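Beta 1-3 glucanase (Clostridium beijerinckii NCIMB 8052, PDB 5H4E) probably hydrolyses beta-1,3-glucans through a glycoside hydrolase family 64 domain. Local coordinates at residues A29-D34 with R96-Y101; M135-E140 with T152-Q157; D156-P161 with A183-A188; Y332-W337 with Y347-D352. All blocks are in the same frame, centred on the assembly; numbering follows the deposited sequence.

Interaction 1: residues A29-D34 with R96-Y101; sequences AIVGKD and RMYISY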
# COMPACT_ATOMS: atom_id res chain seq x y z
N ALA A 29 5.31 12.68 9.70
CA ALA A 29 5.93 11.82 10.70
C ALA A 29 6.41 10.55 10.00
O ALA A 29 5.74 10.07 9.09
CB ALA A 29 4.94 11.48 11.82
N ILE A 30 7.56 10.03 10.40
CA ILE A 30 8.01 8.73 9.87
C ILE A 30 8.06 7.71 11.00
O ILE A 30 8.74 7.93 12.01
CB ILE A 30 9.40 8.81 9.22
CG1 ILE A 30 9.38 9.81 8.06
CG2 ILE A 30 9.83 7.43 8.72
CD1 ILE A 30 10.77 10.06 7.47
N VAL A 31 7.36 6.60 10.82
CA VAL A 31 7.37 5.53 11.80
C VAL A 31 7.81 4.24 11.12
O VAL A 31 7.54 4.03 9.93
CB VAL A 31 5.98 5.35 12.44
CG1 VAL A 31 5.62 6.60 13.22
CG2 VAL A 31 4.92 5.09 11.37
N GLY A 32 8.51 3.39 11.85
CA GLY A 32 9.06 2.20 11.24
C GLY A 32 9.76 1.34 12.27
O GLY A 32 9.48 1.45 13.46
N LYS A 33 10.65 0.47 11.82
CA LYS A 33 11.40 -0.38 12.75
C LYS A 33 12.91 -0.20 12.60
O LYS A 33 13.42 -0.08 11.49
CB LYS A 33 11.02 -1.84 12.55
CG LYS A 33 9.70 -2.19 13.21
CD LYS A 33 8.95 -3.25 12.43
CE LYS A 33 9.51 -4.63 12.66
NZ LYS A 33 8.67 -5.63 11.92
N ASP A 34 13.59 -0.17 13.74
CA ASP A 34 15.04 -0.22 13.76
C ASP A 34 15.49 -1.54 13.15
O ASP A 34 15.02 -2.60 13.55
CB ASP A 34 15.57 -0.08 15.19
CG ASP A 34 17.07 0.14 15.23
OD1 ASP A 34 17.81 -0.80 14.90
OD2 ASP A 34 17.50 1.26 15.59
N ARG A 96 6.75 3.97 7.35
CA ARG A 96 5.72 4.79 6.71
C ARG A 96 5.96 6.26 7.01
O ARG A 96 6.14 6.64 8.18
CB ARG A 96 4.33 4.39 7.17
CG ARG A 96 3.93 2.99 6.80
CD ARG A 96 2.56 2.71 7.35
NE ARG A 96 2.02 1.47 6.82
CZ ARG A 96 0.76 1.09 6.96
NH1 ARG A 96 -0.11 1.86 7.60
NH2 ARG A 96 0.36 -0.06 6.44
N MET A 97 5.94 7.10 5.98
CA MET A 97 5.94 8.54 6.18
C MET A 97 4.53 9.06 6.00
O MET A 97 4.08 9.21 4.87
CB MET A 97 6.89 9.25 5.21
CG MET A 97 6.96 10.76 5.41
SD MET A 97 8.30 11.45 4.41
CE MET A 97 8.41 13.12 5.04
N TYR A 98 3.83 9.31 7.10
CA TYR A 98 2.48 9.87 7.03
C TYR A 98 2.57 11.37 6.78
O TYR A 98 3.32 12.06 7.45
CB TYR A 98 1.70 9.64 8.34
CG TYR A 98 1.32 8.20 8.62
CD1 TYR A 98 0.15 7.66 8.12
CD2 TYR A 98 2.12 7.40 9.43
CE1 TYR A 98 -0.21 6.36 8.39
CE2 TYR A 98 1.78 6.09 9.70
CZ TYR A 98 0.60 5.58 9.18
OH TYR A 98 0.24 4.28 9.44
N ILE A 99 1.79 11.86 5.82
CA ILE A 99 1.75 13.28 5.52
C ILE A 99 0.29 13.71 5.53
O ILE A 99 -0.49 13.24 4.70
CB ILE A 99 2.42 13.60 4.17
CG1 ILE A 99 3.89 13.15 4.20
CG2 ILE A 99 2.33 15.12 3.87
CD1 ILE A 99 4.58 13.21 2.86
N SER A 100 -0.08 14.57 6.47
CA SER A 100 -1.48 14.98 6.60
C SER A 100 -1.63 16.48 6.38
O SER A 100 -0.68 17.24 6.52
CB SER A 100 -2.05 14.59 7.96
OG SER A 100 -1.32 15.18 9.02
N TYR A 101 -2.84 16.88 6.00
CA TYR A 101 -3.16 18.27 5.73
C TYR A 101 -4.04 18.82 6.86
O TYR A 101 -4.92 18.11 7.36
CB TYR A 101 -3.90 18.39 4.39
CG TYR A 101 -3.11 18.09 3.13
CD1 TYR A 101 -1.71 18.10 3.12
CD2 TYR A 101 -3.77 17.86 1.93
CE1 TYR A 101 -1.01 17.85 1.94
CE2 TYR A 101 -3.09 17.62 0.76
CZ TYR A 101 -1.72 17.62 0.76
OH TYR A 101 -1.08 17.37 -0.43
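I30 lays its CG1 methylene against the stem of M97 on one face of a beta sheet, with CG1 3.7 Å from M97 CG and the two side chains slanting across each other. The methionine carries its CG anti to the backbone N (chi1 -178°) and is stretched beyond it, which brings the sulfur alongside the isoleucine branch as well. On the other face V31 meets Y98: the methyl CG2 of V31 lies 3.7 Å from CE2 of Y98, near the ring plane, so the tyrosine offers its edge to the valine. R96 also starts on this face, but its long chain leads off to the hydroxyl of Y98, where NH1 donates to OH over 3.1 Å, nearly in the guanidinium plane.

Underneath, strands 26-33 and 95-101 run antiparallel. A29 with Y98 and V31 with R96 are hydrogen-bonded pairs, while I30 with M97 is the non-hydrogen-bonded pair between them. R96 N reaches V31 O at 2.7 Å and V31 N reaches R96 O at 2.9 Å; A29 and Y98 exchange the same two bonds. In the intervening pair, the CA of I30 approaches R96 O at 3.3 Å and offers it a CA-H...O contact.

M97 and I99 pack on I371 of strand 366-374, in a separate mixed sheet, while the Y98 ring meets W138 on the adjacent strand 136-144. The chemistry thus divides by face: I30 and M97 make an apolar contact on one side, whereas on the other the arginine bond pins the tyrosine hydroxyl and should limit rotation of a ring already edged by valine.

Interaction 2: residues M135-E140 with T152-Q157; sequences MFEWAE and TTRVDQ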
# COMPACT_ATOMS: atom_id res chain seq x y z
N MET A 135 -7.43 14.63 5.89
CA MET A 135 -6.71 14.47 4.63
C MET A 135 -5.33 13.95 4.92
O MET A 135 -4.53 14.64 5.55
CB MET A 135 -6.62 15.78 3.86
CG MET A 135 -7.98 16.45 3.57
SD MET A 135 -9.05 15.54 2.44
CE MET A 135 -10.07 14.66 3.61
N PHE A 136 -5.05 12.72 4.50
CA PHE A 136 -3.70 12.17 4.69
C PHE A 136 -3.39 11.09 3.66
O PHE A 136 -4.31 10.47 3.11
CB PHE A 136 -3.53 11.59 6.11
CG PHE A 136 -4.28 10.29 6.33
CD1 PHE A 136 -3.68 9.07 6.06
CD2 PHE A 136 -5.57 10.30 6.84
CE1 PHE A 136 -4.36 7.88 6.25
CE2 PHE A 136 -6.26 9.11 7.05
CZ PHE A 136 -5.65 7.90 6.75
N GLU A 137 -2.10 10.91 3.40
CA GLU A 137 -1.58 9.76 2.67
C GLU A 137 -0.33 9.29 3.42
O GLU A 137 0.11 9.97 4.36
CB GLU A 137 -1.22 10.12 1.22
CG GLU A 137 -2.38 10.69 0.42
CD GLU A 137 -3.35 9.61 -0.08
OE1 GLU A 137 -3.27 8.44 0.36
OE2 GLU A 137 -4.20 9.96 -0.93
N TRP A 138 0.22 8.14 3.04
CA TRP A 138 1.57 7.80 3.50
C TRP A 138 2.42 7.22 2.36
O TRP A 138 1.90 6.59 1.43
CB TRP A 138 1.54 6.83 4.71
CG TRP A 138 1.09 5.41 4.43
CD1 TRP A 138 1.85 4.39 3.93
CD2 TRP A 138 -0.21 4.85 4.69
NE1 TRP A 138 1.11 3.24 3.84
CE2 TRP A 138 -0.16 3.50 4.30
CE3 TRP A 138 -1.40 5.36 5.21
CZ2 TRP A 138 -1.26 2.64 4.40
CZ3 TRP A 138 -2.50 4.51 5.31
CH2 TRP A 138 -2.42 3.17 4.90
N ALA A 139 3.72 7.49 2.42
CA ALA A 139 4.70 6.81 1.58
C ALA A 139 5.22 5.60 2.34
O ALA A 139 5.41 5.67 3.57
CB ALA A 139 5.84 7.75 1.20
N GLU A 140 5.43 4.48 1.65
CA GLU A 140 6.03 3.30 2.29
C GLU A 140 7.48 3.18 1.85
O GLU A 140 7.80 3.46 0.70
CB GLU A 140 5.24 2.04 1.92
CG GLU A 140 3.79 2.10 2.42
CD GLU A 140 2.94 0.93 1.99
OE1 GLU A 140 3.20 0.36 0.91
OE2 GLU A 140 1.98 0.61 2.72
N THR A 152 4.34 5.28 -3.30
CA THR A 152 2.98 5.69 -2.97
C THR A 152 2.12 4.44 -2.89
O THR A 152 2.49 3.38 -3.41
CB THR A 152 2.38 6.63 -4.02
OG1 THR A 152 2.17 5.92 -5.25
CG2 THR A 152 3.27 7.83 -4.27
N THR A 153 0.95 4.54 -2.26
CA THR A 153 0.10 3.36 -2.23
C THR A 153 -1.38 3.72 -2.29
O THR A 153 -1.84 4.61 -1.57
CB THR A 153 0.37 2.51 -0.97
OG1 THR A 153 -0.56 1.43 -0.91
CG2 THR A 153 0.26 3.35 0.31
N ARG A 154 -2.11 3.04 -3.17
CA ARG A 154 -3.57 3.16 -3.18
C ARG A 154 -4.19 1.86 -2.72
O ARG A 154 -5.32 1.55 -3.08
CB ARG A 154 -4.09 3.53 -4.58
CG ARG A 154 -4.25 5.03 -4.79
CD ARG A 154 -2.91 5.74 -4.69
NE ARG A 154 -3.05 7.20 -4.63
CZ ARG A 154 -3.27 7.88 -3.51
NH1 ARG A 154 -3.39 7.25 -2.34
NH2 ARG A 154 -3.37 9.21 -3.56
N VAL A 155 -3.47 1.10 -1.91
CA VAL A 155 -3.97 -0.20 -1.48
C VAL A 155 -5.17 -0.04 -0.54
O VAL A 155 -6.10 -0.84 -0.59
CB VAL A 155 -2.84 -1.00 -0.81
CG1 VAL A 155 -3.39 -2.25 -0.11
CG2 VAL A 155 -1.81 -1.39 -1.86
N ASP A 156 -5.17 1.01 0.27
CA ASP A 156 -6.27 1.26 1.20
C ASP A 156 -7.23 2.36 0.74
O ASP A 156 -8.43 2.30 1.02
CB ASP A 156 -5.73 1.63 2.59
CG ASP A 156 -5.24 0.43 3.38
OD1 ASP A 156 -5.43 -0.70 2.92
OD2 ASP A 156 -4.69 0.62 4.48
N GLN A 157 -6.70 3.35 0.03
CA GLN A 157 -7.48 4.55 -0.26
C GLN A 157 -6.88 5.43 -1.36
O GLN A 157 -5.70 5.29 -1.72
CB GLN A 157 -7.61 5.40 1.01
CG GLN A 157 -6.26 5.86 1.50
CD GLN A 157 -6.30 7.03 2.46
OE1 GLN A 157 -7.15 7.09 3.35
NE2 GLN A 157 -5.38 7.97 2.28
O HOH W 1 -0.12 -0.32 1.21
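E137 OE1 accepts two hydrogen bonds from opposite faces of its carboxylate plane: Q157 NE2 at 2.9 Å and R154 NH1 at 3.0 Å. R154 NH2 meets the second oxygen, E137 OE2, at 2.9 Å, so the arginine grips the carboxylate end-on with one nitrogen to each oxygen. The two planes are nevertheless 60° apart, and both arginine nitrogens come in above the carboxylate plane. E137 turns its chain at chi2 (-79°) to present the group to the loop. OE2 also takes the backbone N-H groups of C159 and Y160, and R154 has a second salt bridge to D178.

Q157 spends its amide nitrogen twice, since NE2 also donates to F136 O at 2.8 Å, in the amide plane. The same nitrogen sits over one face of the F136 ring, toward its rim.

At the W138 edge, near the ring plane, D156 OD2 comes within 3.4 Å of CH2. W138 NE1 gives E140 OE2 a nearly straight bond (3.0 Å, 175°), while T153 CG2 makes an off-centre CH-pi contact with the five-membered ring. A water donates to E140 OE2 and hydrogen-bonds T153 OG1, which also accepts from V155 N and so forms an ST turn.

The buried E137 carboxylate is therefore held by arginine and several other N-H donors, which fixes its orientation and ties the 152-157 loop to strand 136-144.

Interaction 3: residues D156-P161 with A183-A188; sequences DQFCYP and ADLMNA
Helix 182-192 packs here against the short strand 157-158 and the loop that follows it, through an apolar contact with no hydrogen bond between the two segments. F158 is at its centre. Its CG stands anti to the backbone N (chi1 173°), which sends the ring out toward the helix, and L185 meets it from there: CD1 of L185 lies 3.5 Å from F158 CZ, with the two side chains crossing at about a right angle. The same leucine methyl lies 4.1 Å from CB of P161, so one methyl of L185 touches both the phenylalanine and the proline.

One residue farther along the helix, M186 takes a different route. Its chain bends at chi2 (-73°) and brings the thioether beside the phenylalanine, making a Met-aromatic contact in which SD lies 5.5 Å from the F158 ring centroid, at the ring edge. The terminal methyl CE continues to the backbone, 4.0 Å from C159 O. That carbonyl also accepts from R182, the first residue of the helix, adding a polar tie beside the apolar one. Within its own segment, F158 has Y160 N above the centre of one ring face.

Around this site, F158 stacks on W337 of helix 332-339, its backbone pairs with I206 of strand 206-207, and L185 touches H340; the phenylalanine thus lies where two helices and a two-stranded sheet converge.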
# COMPACT_ATOMS: atom_id res chain seq x y z
N ASP A 156 -5.17 1.01 0.27
CA ASP A 156 -6.27 1.26 1.20
C ASP A 156 -7.23 2.36 0.74
O ASP A 156 -8.43 2.30 1.02
CB ASP A 156 -5.73 1.63 2.59
CG ASP A 156 -5.24 0.43 3.38
OD1 ASP A 156 -5.43 -0.70 2.92
OD2 ASP A 156 -4.69 0.62 4.48
N GLN A 157 -6.70 3.35 0.03
CA GLN A 157 -7.48 4.55 -0.26
C GLN A 157 -6.88 5.43 -1.36
O GLN A 157 -5.70 5.29 -1.72
CB GLN A 157 -7.61 5.40 1.01
CG GLN A 157 -6.26 5.86 1.50
CD GLN A 157 -6.30 7.03 2.46
OE1 GLN A 157 -7.15 7.09 3.35
NE2 GLN A 157 -5.38 7.97 2.28
N PHE A 158 -7.71 6.32 -1.89
CA PHE A 158 -7.25 7.55 -2.52
C PHE A 158 -7.83 8.75 -1.79
O PHE A 158 -9.06 8.93 -1.76
CB PHE A 158 -7.65 7.63 -3.99
CG PHE A 158 -7.33 8.97 -4.61
CD1 PHE A 158 -6.09 9.21 -5.17
CD2 PHE A 158 -8.27 9.99 -4.61
CE1 PHE A 158 -5.78 10.45 -5.71
CE2 PHE A 158 -7.98 11.22 -5.16
CZ PHE A 158 -6.73 11.46 -5.70
N CYS A 159 -6.96 9.59 -1.25
CA CYS A 159 -7.41 10.82 -0.57
C CYS A 159 -6.98 12.07 -1.35
O CYS A 159 -7.82 12.87 -1.72
CB CYS A 159 -6.87 10.88 0.86
SG CYS A 159 -7.36 12.38 1.73
N TYR A 160 -5.68 12.24 -1.58
CA TYR A 160 -5.21 13.37 -2.38
C TYR A 160 -4.10 12.91 -3.31
O TYR A 160 -3.41 11.93 -3.01
CB TYR A 160 -4.76 14.55 -1.49
CG TYR A 160 -3.58 14.31 -0.55
CD1 TYR A 160 -2.28 14.25 -1.04
CD2 TYR A 160 -3.78 14.19 0.82
CE1 TYR A 160 -1.20 14.05 -0.18
CE2 TYR A 160 -2.70 14.00 1.70
CZ TYR A 160 -1.41 13.93 1.18
OH TYR A 160 -0.34 13.75 2.02
N PRO A 161 -3.91 13.59 -4.45
CA PRO A 161 -2.89 13.12 -5.39
C PRO A 161 -1.47 13.35 -4.87
O PRO A 161 -1.16 14.43 -4.35
CB PRO A 161 -3.15 13.94 -6.64
CG PRO A 161 -3.84 15.17 -6.17
CD PRO A 161 -4.68 14.73 -5.00
N ALA A 183 -10.03 16.93 -7.34
CA ALA A 183 -11.38 17.10 -7.86
C ALA A 183 -11.57 16.34 -9.17
O ALA A 183 -12.57 15.64 -9.35
CB ALA A 183 -11.70 18.58 -8.08
N ASP A 184 -10.63 16.47 -10.09
CA ASP A 184 -10.76 15.79 -11.38
C ASP A 184 -10.70 14.28 -11.23
O ASP A 184 -11.43 13.58 -11.91
CB ASP A 184 -9.67 16.23 -12.36
CG ASP A 184 -9.90 17.62 -12.89
OD1 ASP A 184 -10.99 18.21 -12.66
OD2 ASP A 184 -8.98 18.13 -13.55
N LEU A 185 -9.85 13.78 -10.33
CA LEU A 185 -9.72 12.34 -10.14
C LEU A 185 -10.97 11.74 -9.49
O LEU A 185 -11.46 10.68 -9.91
CB LEU A 185 -8.47 12.01 -9.32
CG LEU A 185 -7.13 12.19 -10.05
CD1 LEU A 185 -5.96 12.18 -9.05
CD2 LEU A 185 -6.95 11.11 -11.12
N MET A 186 -11.48 12.41 -8.46
CA MET A 186 -12.74 12.03 -7.83
C MET A 186 -13.89 11.93 -8.83
O MET A 186 -14.62 10.94 -8.87
CB MET A 186 -13.12 13.04 -6.75
CG MET A 186 -12.16 13.17 -5.60
SD MET A 186 -12.24 11.76 -4.52
CE MET A 186 -11.53 12.44 -3.03
N ASN A 187 -14.06 12.98 -9.63
CA ASN A 187 -15.13 13.02 -10.61
C ASN A 187 -14.97 11.96 -11.69
O ASN A 187 -15.92 11.26 -12.03
CB ASN A 187 -15.22 14.41 -11.25
CG ASN A 187 -15.68 15.48 -10.27
OD1 ASN A 187 -16.41 15.19 -9.31
ND2 ASN A 187 -15.27 16.72 -10.51
N ALA A 188 -13.75 11.84 -12.22
CA ALA A 188 -13.46 10.82 -13.23
C ALA A 188 -13.71 9.43 -12.71
O ALA A 188 -14.27 8.60 -13.42
CB ALA A 188 -12.04 10.94 -13.72

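Interaction 4: residues Y332-W337 with Y347-D352; sequences YFAKFW and YGFCYD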
# COMPACT_ATOMS: atom_id res chain seq x y z
N TYR A 332 -11.55 -2.97 -10.51
CA TYR A 332 -11.67 -1.72 -11.28
C TYR A 332 -11.21 -0.49 -10.50
O TYR A 332 -10.83 0.52 -11.09
CB TYR A 332 -13.11 -1.56 -11.77
CG TYR A 332 -13.41 -2.54 -12.88
CD1 TYR A 332 -12.90 -2.32 -14.16
CD2 TYR A 332 -14.14 -3.70 -12.66
CE1 TYR A 332 -13.14 -3.21 -15.20
CE2 TYR A 332 -14.40 -4.60 -13.70
CZ TYR A 332 -13.89 -4.35 -14.96
OH TYR A 332 -14.12 -5.21 -16.02
N PHE A 333 -11.24 -0.58 -9.18
CA PHE A 333 -10.58 0.42 -8.34
C PHE A 333 -9.08 0.50 -8.71
O PHE A 333 -8.56 1.57 -9.06
CB PHE A 333 -10.79 0.08 -6.86
CG PHE A 333 -9.99 0.93 -5.89
CD1 PHE A 333 -8.72 0.53 -5.48
CD2 PHE A 333 -10.53 2.10 -5.36
CE1 PHE A 333 -7.98 1.31 -4.58
CE2 PHE A 333 -9.80 2.88 -4.45
CZ PHE A 333 -8.52 2.48 -4.06
N ALA A 334 -8.39 -0.64 -8.68
CA ALA A 334 -6.96 -0.67 -8.99
C ALA A 334 -6.69 -0.15 -10.39
O ALA A 334 -5.79 0.66 -10.61
CB ALA A 334 -6.41 -2.09 -8.84
N LYS A 335 -7.48 -0.62 -11.35
CA LYS A 335 -7.32 -0.21 -12.74
C LYS A 335 -7.43 1.30 -12.90
O LYS A 335 -6.66 1.91 -13.65
CB LYS A 335 -8.35 -0.94 -13.62
CG LYS A 335 -8.47 -0.44 -15.08
CD LYS A 335 -7.16 -0.50 -15.89
CE LYS A 335 -7.46 -0.32 -17.41
NZ LYS A 335 -6.21 -0.24 -18.24
N PHE A 336 -8.36 1.94 -12.17
CA PHE A 336 -8.46 3.39 -12.26
C PHE A 336 -7.13 4.09 -11.92
O PHE A 336 -6.71 5.03 -12.62
CB PHE A 336 -9.57 3.95 -11.34
CG PHE A 336 -9.84 5.42 -11.59
CD1 PHE A 336 -9.26 6.39 -10.79
CD2 PHE A 336 -10.61 5.81 -12.67
CE1 PHE A 336 -9.48 7.75 -11.04
CE2 PHE A 336 -10.84 7.15 -12.93
CZ PHE A 336 -10.27 8.12 -12.12
N TRP A 337 -6.45 3.65 -10.87
CA TRP A 337 -5.23 4.37 -10.47
C TRP A 337 -4.12 4.12 -11.50
O TRP A 337 -3.36 5.02 -11.83
CB TRP A 337 -4.83 3.99 -9.01
CG TRP A 337 -6.03 4.27 -8.15
CD1 TRP A 337 -6.78 3.36 -7.46
CD2 TRP A 337 -6.69 5.53 -8.01
NE1 TRP A 337 -7.86 4.00 -6.87
CE2 TRP A 337 -7.83 5.33 -7.21
CE3 TRP A 337 -6.42 6.83 -8.48
CZ2 TRP A 337 -8.69 6.37 -6.87
CZ3 TRP A 337 -7.28 7.85 -8.16
CH2 TRP A 337 -8.40 7.61 -7.35
N TYR A 347 0.33 1.19 -6.98
CA TYR A 347 -0.09 0.15 -6.04
C TYR A 347 -1.61 0.20 -5.86
O TYR A 347 -2.10 0.83 -4.91
CB TYR A 347 0.61 0.30 -4.69
CG TYR A 347 1.72 -0.70 -4.46
CD1 TYR A 347 1.44 -2.07 -4.38
CD2 TYR A 347 3.03 -0.28 -4.24
CE1 TYR A 347 2.45 -2.99 -4.16
CE2 TYR A 347 4.06 -1.20 -4.00
CZ TYR A 347 3.75 -2.56 -3.96
OH TYR A 347 4.75 -3.49 -3.73
N GLY A 348 -2.35 -0.45 -6.75
CA GLY A 348 -3.80 -0.43 -6.70
C GLY A 348 -4.38 -1.53 -5.81
O GLY A 348 -5.53 -1.47 -5.39
N PHE A 349 -3.56 -2.55 -5.55
CA PHE A 349 -3.91 -3.62 -4.62
C PHE A 349 -2.60 -4.24 -4.16
O PHE A 349 -1.54 -3.98 -4.76
CB PHE A 349 -4.84 -4.67 -5.25
CG PHE A 349 -4.24 -5.40 -6.41
CD1 PHE A 349 -4.29 -4.86 -7.69
CD2 PHE A 349 -3.62 -6.64 -6.24
CE1 PHE A 349 -3.72 -5.53 -8.78
CE2 PHE A 349 -3.04 -7.30 -7.31
CZ PHE A 349 -3.09 -6.74 -8.59
N CYS A 350 -2.67 -5.06 -3.11
CA CYS A 350 -1.50 -5.60 -2.39
C CYS A 350 -0.38 -6.10 -3.30
O CYS A 350 0.77 -5.71 -3.13
CB CYS A 350 -1.95 -6.74 -1.46
SG CYS A 350 -0.63 -7.47 -0.45
N TYR A 351 -0.73 -6.96 -4.26
CA TYR A 351 0.28 -7.62 -5.09
C TYR A 351 0.50 -6.98 -6.46
O TYR A 351 0.89 -7.67 -7.41
CB TYR A 351 -0.10 -9.08 -5.27
CG TYR A 351 0.16 -9.92 -4.04
CD1 TYR A 351 1.44 -10.09 -3.56
CD2 TYR A 351 -0.88 -10.56 -3.38
CE1 TYR A 351 1.70 -10.88 -2.44
CE2 TYR A 351 -0.64 -11.35 -2.27
CZ TYR A 351 0.65 -11.51 -1.80
OH TYR A 351 0.90 -12.29 -0.70
N ASP A 352 0.26 -5.68 -6.56
CA ASP A 352 0.35 -5.00 -7.85
C ASP A 352 1.79 -4.93 -8.36
O ASP A 352 2.01 -4.59 -9.52
CB ASP A 352 -0.25 -3.59 -7.76
CG ASP A 352 -1.17 -3.27 -8.94
OD1 ASP A 352 -1.01 -3.90 -10.01
OD2 ASP A 352 -2.06 -2.41 -8.79
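This is a close helix-to-loop contact in which helix 332-339 meets the segment 347-352 at a small residue on each side, A334 and G348. Their CA atoms come within 3.9 Å of each other at G348, which has no side chain. A334 CB lies 3.6 Å from G348 O and 3.7 Å from F349 CD1, meeting that ring at its edge. F349 takes the conformer with CG between its backbone N and carbonyl carbon (chi1 63°), setting the ring beside the methyl.

F333 contributes from the neighbouring helix position. Its CD1 is 3.8 Å from G348 O, which lies at the ring edge, while one face is covered by W337 NE1, 3.2 Å above the ring centre.

On the loop side, G348 N donates to D352 OD2 over 2.8 Å, OD2 receiving it on its anti lone pair, the one away from OD1. H338 also hydrogen-bonds OD2, and R309 forms a salt bridge with OD1, so residues of two helices, 332-339 and 294-309, hold this aspartate. F349 meanwhile rests on N308 and R309 of helix 294-309.

F349 to D352 form a type I beta turn closed by D352 N to F349 O (3.1 Å): a turn beside a helix, with the aspartate at its last position bonded to the backbone N of the residue before the turn.

In the fold
From the N terminus, interaction 1 comes first, closing a 61-residue excursion by pairing neighbouring strands of the large antiparallel sheet. Interaction 2 follows in series: strand 136-144, the next strand of that sheet, takes up the loop 152-157 across a short hairpin. Interaction 3 begins where that loop ends, sharing D156 and Q157, and carries the chain to helix 182-192. Interaction 4 closes much later, a local return after helix 332-339. None nests within another, yet all but interactions 1 and 4 touch: interaction 3 reaches interaction 1 through Y160, and interaction 2 meets interaction 4 where R154 pairs with Y347. Together they connect the sheet, through the 152-161 segment, to helices 182-192 and 332-339.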